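Local coordinates for methyltransferase-like protein 5 (Pyrococcus horikoshii, PDB 1WY7), which probably acts as an S-adenosylmethionine-dependent methyltransferase, with RNA as its putative substrate, and carries copurified S-adenosyl-L-homocysteine in the crystal, at residues A35-W40 and H171-K176; G46-K51 and Y65-L70; E83-L88 and F99-G104. All coordinates share one frame; numbering follows the deposited sequence.

The three contacts are spread across a Rossmann-like methyltransferase fold built on one mixed seven-stranded sheet. Contacts 1 and 3 pack helices 32-44 and 82-91 onto its two outermost strands, 167-179 and 99-103; their centres lie about 24 Å apart on opposite sides of the chain's centre. Along the chain, contact 1 closes a long loop that encloses contact 2 and then contact 3, which come in series, about 19 Å apart between centres and without touching. Contacts 1 and 2 have centres about 15 Å apart and touch through L39, which packs on G66, A67, L70 and I48. The S-adenosyl-L-homocysteine pocket is reached by contact 3 alone, through G104.

Contact 1: A35-W40 and H171-K176; sequences ASELLW and HRLTTK
The carboxylate of E37 meets strand residues L173 and T175 with one oxygen apiece: OE2 lies 3.9 Å from L173 CD1, and OE1 is 4.2 Å from T175 CG2. Both approaches are van der Waals contacts of an acid oxygen with a methyl group, and no hydrogen bond crosses between the segments. The carboxylate gets there through a bent chain: CG stands beside the backbone N, and a second turn at CB-CG (chi2 -75°) swings the group toward the strand. L173 crosses the glutamate obliquely, offering CD1. E37 also touches R4, the first modelled residue, and a polar link between strand and helix 32-44 is made nearby by K176 O, hydrogen-bonded to N33 ND2. In the seven-stranded methyltransferase sheet, strand 167-179 is outermost and antiparallel to 191-202; helix 32-44, which precedes the first strand, packs against this end of the sheet. L173 and T175 follow the alternation of a strand and direct their side chains to the helix, while their backbones hydrogen-bond to I197 and V195 of the adjacent strand. I197 joins the packing by touching E37 and L38. On the other side of the strand, T174 OG1 is hydrogen-bonded to D196 OD2, which also forms a long, weak ion pair with R172 NE. Within the helix, W40 N donates to S36 O at 2.8 Å, part of the regular turn on which E37 is carried.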
# COMPACT_ATOMS: atom_id res chain seq x y z
N ALA A 35 4.65 -5.08 -5.23
CA ALA A 35 3.32 -4.57 -5.56
C ALA A 35 2.48 -5.65 -6.24
O ALA A 35 1.30 -5.84 -5.92
CB ALA A 35 3.44 -3.37 -6.46
N SER A 36 3.10 -6.34 -7.21
CA SER A 36 2.46 -7.43 -7.95
C SER A 36 2.02 -8.54 -7.01
O SER A 36 0.92 -9.04 -7.13
CB SER A 36 3.43 -8.07 -8.96
OG SER A 36 3.73 -7.16 -9.99
N GLU A 37 2.89 -8.93 -6.09
CA GLU A 37 2.58 -9.98 -5.12
C GLU A 37 1.36 -9.62 -4.28
O GLU A 37 0.42 -10.40 -4.16
CB GLU A 37 3.75 -10.21 -4.17
CG GLU A 37 4.93 -10.96 -4.76
CD GLU A 37 4.68 -12.46 -4.94
OE1 GLU A 37 5.65 -13.17 -5.28
OE2 GLU A 37 3.54 -12.94 -4.74
N LEU A 38 1.39 -8.43 -3.70
CA LEU A 38 0.29 -8.01 -2.84
C LEU A 38 -1.02 -7.97 -3.61
O LEU A 38 -2.02 -8.51 -3.14
CB LEU A 38 0.60 -6.63 -2.23
CG LEU A 38 -0.47 -5.98 -1.33
CD1 LEU A 38 0.16 -4.87 -0.48
CD2 LEU A 38 -1.60 -5.42 -2.20
N LEU A 39 -1.00 -7.35 -4.79
CA LEU A 39 -2.20 -7.21 -5.62
C LEU A 39 -2.74 -8.53 -6.18
O LEU A 39 -3.95 -8.75 -6.19
CB LEU A 39 -1.92 -6.24 -6.78
CG LEU A 39 -1.79 -4.77 -6.40
CD1 LEU A 39 -1.15 -4.00 -7.54
CD2 LEU A 39 -3.17 -4.20 -6.09
N TRP A 40 -1.84 -9.40 -6.63
CA TRP A 40 -2.29 -10.67 -7.18
C TRP A 40 -2.93 -11.49 -6.08
O TRP A 40 -3.96 -12.11 -6.29
CB TRP A 40 -1.12 -11.45 -7.78
CG TRP A 40 -1.62 -12.45 -8.73
CD1 TRP A 40 -1.74 -13.80 -8.53
CD2 TRP A 40 -2.17 -12.18 -10.02
NE1 TRP A 40 -2.35 -14.38 -9.62
CE2 TRP A 40 -2.62 -13.42 -10.55
CE3 TRP A 40 -2.34 -11.02 -10.79
CZ2 TRP A 40 -3.23 -13.52 -11.80
CZ3 TRP A 40 -2.93 -11.12 -12.04
CH2 TRP A 40 -3.37 -12.36 -12.53
N HIS A 171 -2.71 -14.33 5.82
CA HIS A 171 -1.63 -14.61 4.88
C HIS A 171 -0.46 -13.69 5.14
O HIS A 171 -0.63 -12.54 5.55
CB HIS A 171 -2.06 -14.37 3.43
CG HIS A 171 -3.20 -15.22 2.98
ND1 HIS A 171 -4.49 -15.02 3.42
CD2 HIS A 171 -3.27 -16.23 2.08
CE1 HIS A 171 -5.30 -15.87 2.81
NE2 HIS A 171 -4.58 -16.61 1.99
N ARG A 172 0.74 -14.20 4.90
CA ARG A 172 1.95 -13.41 5.05
C ARG A 172 2.95 -13.97 4.04
O ARG A 172 3.40 -15.11 4.18
CB ARG A 172 2.54 -13.51 6.46
CG ARG A 172 3.75 -12.58 6.68
CD ARG A 172 4.52 -12.86 7.98
NE ARG A 172 5.42 -14.00 7.83
CZ ARG A 172 6.05 -14.61 8.83
NH1 ARG A 172 6.85 -15.64 8.58
NH2 ARG A 172 5.87 -14.21 10.08
N LEU A 173 3.26 -13.18 3.02
CA LEU A 173 4.21 -13.59 2.00
C LEU A 173 5.49 -12.81 2.21
O LEU A 173 5.46 -11.59 2.44
CB LEU A 173 3.67 -13.32 0.60
CG LEU A 173 2.23 -13.73 0.24
CD1 LEU A 173 2.14 -13.86 -1.27
CD2 LEU A 173 1.81 -15.03 0.92
N THR A 174 6.62 -13.49 2.14
CA THR A 174 7.90 -12.83 2.33
C THR A 174 8.69 -12.74 1.03
O THR A 174 8.86 -13.74 0.32
CB THR A 174 8.71 -13.56 3.41
OG1 THR A 174 7.89 -13.75 4.57
CG2 THR A 174 9.94 -12.75 3.79
N THR A 175 9.14 -11.53 0.70
CA THR A 175 9.93 -11.27 -0.51
C THR A 175 10.98 -10.19 -0.27
O THR A 175 10.88 -9.40 0.66
CB THR A 175 9.09 -10.75 -1.70
OG1 THR A 175 7.96 -10.02 -1.20
CG2 THR A 175 8.65 -11.88 -2.60
N LYS A 176 11.97 -10.17 -1.15
CA LYS A 176 13.04 -9.20 -1.08
C LYS A 176 12.76 -8.14 -2.14
O LYS A 176 12.45 -8.47 -3.28
CB LYS A 176 14.38 -9.86 -1.39
CG LYS A 176 14.50 -11.27 -0.83
CD LYS A 176 15.89 -11.87 -0.99
CE LYS A 176 16.84 -11.34 0.06
NZ LYS A 176 18.14 -12.07 0.05

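Contact 2: G46-K51 and Y65-L70; sequences GDIEGK and YGALLL
A chi1 of -70° sets CG1 of I48 beside its backbone N and turns CG2 the other way, onto the last turn of helix 62-69; with chi2 at -63°, CD1 reaches A67, although its gap to A67 CB is a loose 4.4 Å. The CG2 methyl does the main work. It meets two backbone oxygens, lying above the L70 carbonyl, 3.7 Å from L70 O, and beside that of A67, 3.6 Å from A67 O; it also meets L70 CB at 3.8 Å. L70, the first residue to depart from helical geometry, keeps its amide bonded to G66 O at 2.8 Å. Beside I48, E49 adds a looser backbone contact to L70. I48 also opens a type II beta turn closed by K51 N on I48 O at 3.0 Å, with G50 taking the positive phi that the turn requires. G50 shares a backbone hydrogen bond with G71. The buried D47 is held elsewhere, its OD1 in a salt bridge with R199 and a hydrogen bond with Y145 OH. Thus the turn packs on the C-terminal end of helix 62-69, at the entry to the first beta-alpha-beta unit (strand 52-56, helix 62-69, strand 74-79) of a Rossmann-like methyltransferase.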
# COMPACT_ATOMS: atom_id res chain seq x y z
N GLY A 46 -10.42 -12.60 -4.31
CA GLY A 46 -11.66 -11.88 -4.55
C GLY A 46 -11.74 -10.57 -3.79
O GLY A 46 -12.83 -10.05 -3.58
N ASP A 47 -10.59 -10.02 -3.39
CA ASP A 47 -10.56 -8.76 -2.65
C ASP A 47 -10.21 -7.51 -3.48
O ASP A 47 -9.76 -6.50 -2.92
CB ASP A 47 -9.57 -8.88 -1.48
CG ASP A 47 -10.12 -9.73 -0.33
OD1 ASP A 47 -9.33 -10.10 0.56
OD2 ASP A 47 -11.33 -10.01 -0.31
N ILE A 48 -10.41 -7.58 -4.79
CA ILE A 48 -10.10 -6.42 -5.64
C ILE A 48 -11.21 -6.09 -6.62
O ILE A 48 -11.74 -4.99 -6.64
CB ILE A 48 -8.81 -6.64 -6.48
CG1 ILE A 48 -7.57 -6.64 -5.58
CG2 ILE A 48 -8.67 -5.55 -7.54
CD1 ILE A 48 -7.34 -5.32 -4.87
N GLU A 49 -11.57 -7.08 -7.43
CA GLU A 49 -12.58 -6.90 -8.46
C GLU A 49 -13.93 -6.43 -7.93
O GLU A 49 -14.55 -7.10 -7.11
CB GLU A 49 -12.74 -8.20 -9.23
CG GLU A 49 -13.47 -8.07 -10.54
CD GLU A 49 -13.34 -9.33 -11.37
OE1 GLU A 49 -13.80 -9.32 -12.54
OE2 GLU A 49 -12.78 -10.33 -10.85
N GLY A 50 -14.36 -5.26 -8.41
CA GLY A 50 -15.64 -4.71 -8.00
C GLY A 50 -15.67 -4.14 -6.59
O GLY A 50 -16.73 -3.79 -6.09
N LYS A 51 -14.51 -4.03 -5.96
CA LYS A 51 -14.46 -3.52 -4.59
C LYS A 51 -14.06 -2.05 -4.50
O LYS A 51 -13.40 -1.51 -5.39
CB LYS A 51 -13.47 -4.34 -3.77
CG LYS A 51 -13.73 -5.84 -3.80
CD LYS A 51 -14.94 -6.22 -2.97
CE LYS A 51 -15.15 -7.74 -3.00
NZ LYS A 51 -15.94 -8.22 -1.84
N TYR A 65 -2.97 2.01 -9.14
CA TYR A 65 -3.01 1.70 -10.57
C TYR A 65 -3.25 0.19 -10.77
O TYR A 65 -4.13 -0.20 -11.55
CB TYR A 65 -1.69 2.13 -11.22
CG TYR A 65 -1.63 1.96 -12.72
CD1 TYR A 65 -1.18 0.77 -13.29
CD2 TYR A 65 -2.02 3.00 -13.56
CE1 TYR A 65 -1.11 0.63 -14.67
CE2 TYR A 65 -1.94 2.86 -14.94
CZ TYR A 65 -1.49 1.68 -15.49
OH TYR A 65 -1.39 1.55 -16.86
N GLY A 66 -2.49 -0.63 -10.05
CA GLY A 66 -2.63 -2.07 -10.14
C GLY A 66 -4.03 -2.53 -9.79
O GLY A 66 -4.60 -3.40 -10.47
N ALA A 67 -4.59 -1.95 -8.73
CA ALA A 67 -5.93 -2.31 -8.29
C ALA A 67 -6.95 -1.98 -9.38
O ALA A 67 -7.81 -2.80 -9.70
CB ALA A 67 -6.29 -1.56 -7.00
N LEU A 68 -6.85 -0.77 -9.93
CA LEU A 68 -7.76 -0.35 -10.99
C LEU A 68 -7.57 -1.31 -12.17
O LEU A 68 -8.54 -1.77 -12.77
CB LEU A 68 -7.45 1.07 -11.47
CG LEU A 68 -8.08 2.31 -10.82
CD1 LEU A 68 -9.56 2.09 -10.53
CD2 LEU A 68 -7.35 2.62 -9.57
N LEU A 69 -6.31 -1.58 -12.49
CA LEU A 69 -5.95 -2.48 -13.58
C LEU A 69 -6.60 -3.85 -13.35
O LEU A 69 -7.02 -4.51 -14.30
CB LEU A 69 -4.43 -2.61 -13.63
CG LEU A 69 -3.73 -3.05 -14.91
CD1 LEU A 69 -4.13 -4.47 -15.26
CD2 LEU A 69 -4.07 -2.08 -16.04
N LEU A 70 -6.67 -4.27 -12.10
CA LEU A 70 -7.25 -5.56 -11.78
C LEU A 70 -8.76 -5.54 -11.55
O LEU A 70 -9.32 -6.51 -11.06
CB LEU A 70 -6.53 -6.18 -10.58
CG LEU A 70 -5.30 -7.07 -10.86
CD1 LEU A 70 -4.46 -6.50 -11.96
CD2 LEU A 70 -4.49 -7.22 -9.59

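Contact 3: E83-L88 and F99-G104; sequences EAVDVL and FKVFIG
V85 and L88 of helix 82-91 pack on F99, V101 and I103 of strand 99-103; this helix and strand are the second and third elements of a beta-alpha-beta unit that begins with strand 74-79. Helix and strand run nearly antiparallel, at 171°, and their axes approach to 10.1 Å. V85 and L88, three residues apart, face F99, V101 and I103, the alternate strand residues on that side. The contact is wholly apolar across the two segments. Among the branched aliphatic groups, V85 and V101 meet tip to tip, CG1 to CG1 at 3.7 Å. With V85 CG1 anti to the backbone N (chi1 177°), its CG2 is set beside that N and touches the I103 chain, 4.0 Å from I103 CG1. L88 and V101 instead lie alongside one another, pointing opposite ways, with L88 CD1 4.1 Å from V101 CG2. V85 and A84 also pack on E79, which binds S-adenosyl-L-homocysteine. Polar links lie at the margins: E83 OE1 forms a salt bridge with K22 NZ and D86 OD1 with K82 NZ. G104, which touches the same ligand, is joined to E79 through the backbone. F102, on the other side of the strand, turns to F109. The aromatic part of the packing belongs to F99. L88 CD1 approaches this ring obliquely, 4.2 Å from CE1, while the CG2 methyl of V101 lies in the ring plane at its edge.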
# COMPACT_ATOMS: atom_id res chain seq x y z
N GLU A 83 2.70 17.13 -3.78
CA GLU A 83 3.67 16.88 -4.84
C GLU A 83 3.65 15.44 -5.33
O GLU A 83 3.99 15.15 -6.48
CB GLU A 83 5.07 17.25 -4.37
CG GLU A 83 5.29 18.74 -4.26
CD GLU A 83 6.55 19.06 -3.48
OE1 GLU A 83 6.50 18.99 -2.23
OE2 GLU A 83 7.58 19.37 -4.13
N ALA A 84 3.27 14.53 -4.45
CA ALA A 84 3.18 13.12 -4.80
C ALA A 84 1.88 12.93 -5.58
O ALA A 84 1.82 12.17 -6.54
CB ALA A 84 3.18 12.25 -3.53
N VAL A 85 0.84 13.65 -5.17
CA VAL A 85 -0.46 13.57 -5.83
C VAL A 85 -0.35 14.01 -7.29
O VAL A 85 -1.05 13.47 -8.14
CB VAL A 85 -1.50 14.42 -5.07
CG1 VAL A 85 -2.85 14.40 -5.80
CG2 VAL A 85 -1.66 13.88 -3.66
N ASP A 86 0.52 14.97 -7.58
CA ASP A 86 0.69 15.43 -8.97
C ASP A 86 1.08 14.24 -9.85
O ASP A 86 0.55 14.08 -10.95
CB ASP A 86 1.76 16.52 -9.08
CG ASP A 86 1.41 17.78 -8.31
OD1 ASP A 86 0.23 18.21 -8.36
OD2 ASP A 86 2.32 18.35 -7.67
N VAL A 87 2.01 13.43 -9.37
CA VAL A 87 2.48 12.25 -10.09
C VAL A 87 1.37 11.21 -10.12
O VAL A 87 1.14 10.56 -11.14
CB VAL A 87 3.72 11.64 -9.39
CG1 VAL A 87 4.20 10.39 -10.14
CG2 VAL A 87 4.84 12.68 -9.32
N LEU A 88 0.69 11.06 -8.99
CA LEU A 88 -0.41 10.10 -8.84
C LEU A 88 -1.47 10.33 -9.91
O LEU A 88 -1.87 9.40 -10.61
CB LEU A 88 -1.02 10.25 -7.44
CG LEU A 88 -2.21 9.47 -6.86
CD1 LEU A 88 -3.44 9.61 -7.74
CD2 LEU A 88 -1.85 8.04 -6.69
N PHE A 99 -11.11 7.00 -9.59
CA PHE A 99 -10.32 7.18 -8.37
C PHE A 99 -10.56 8.55 -7.73
O PHE A 99 -10.88 9.52 -8.40
CB PHE A 99 -8.83 7.02 -8.66
CG PHE A 99 -8.23 8.13 -9.47
CD1 PHE A 99 -7.73 9.26 -8.85
CD2 PHE A 99 -8.17 8.05 -10.85
CE1 PHE A 99 -7.17 10.29 -9.59
CE2 PHE A 99 -7.61 9.07 -11.60
CZ PHE A 99 -7.11 10.20 -10.97
N LYS A 100 -10.41 8.61 -6.41
CA LYS A 100 -10.56 9.85 -5.68
C LYS A 100 -9.30 10.09 -4.87
O LYS A 100 -8.60 9.14 -4.53
CB LYS A 100 -11.78 9.81 -4.76
CG LYS A 100 -13.10 9.68 -5.52
CD LYS A 100 -14.29 10.04 -4.65
CE LYS A 100 -14.36 9.16 -3.42
NZ LYS A 100 -14.62 7.73 -3.76
N VAL A 101 -9.02 11.35 -4.57
CA VAL A 101 -7.82 11.67 -3.82
C VAL A 101 -8.09 12.45 -2.54
O VAL A 101 -8.80 13.47 -2.55
CB VAL A 101 -6.82 12.47 -4.66
CG1 VAL A 101 -5.55 12.69 -3.88
CG2 VAL A 101 -6.52 11.70 -5.94
N PHE A 102 -7.54 11.96 -1.44
CA PHE A 102 -7.68 12.63 -0.16
C PHE A 102 -6.28 13.07 0.27
O PHE A 102 -5.44 12.26 0.65
CB PHE A 102 -8.28 11.72 0.91
CG PHE A 102 -8.29 12.34 2.30
CD1 PHE A 102 -7.20 12.19 3.16
CD2 PHE A 102 -9.39 13.08 2.74
CE1 PHE A 102 -7.19 12.78 4.42
CE2 PHE A 102 -9.40 13.68 4.01
CZ PHE A 102 -8.29 13.53 4.85
N ILE A 103 -6.04 14.37 0.18
CA ILE A 103 -4.76 14.95 0.56
C ILE A 103 -4.83 15.40 2.01
O ILE A 103 -5.47 16.41 2.33
CB ILE A 103 -4.43 16.18 -0.31
CG1 ILE A 103 -4.56 15.82 -1.79
CG2 ILE A 103 -3.03 16.71 0.04
CD1 ILE A 103 -4.23 16.97 -2.71
N GLY A 104 -4.16 14.67 2.89
CA GLY A 104 -4.17 15.02 4.30
C GLY A 104 -3.53 13.86 5.03
O GLY A 104 -3.16 12.88 4.40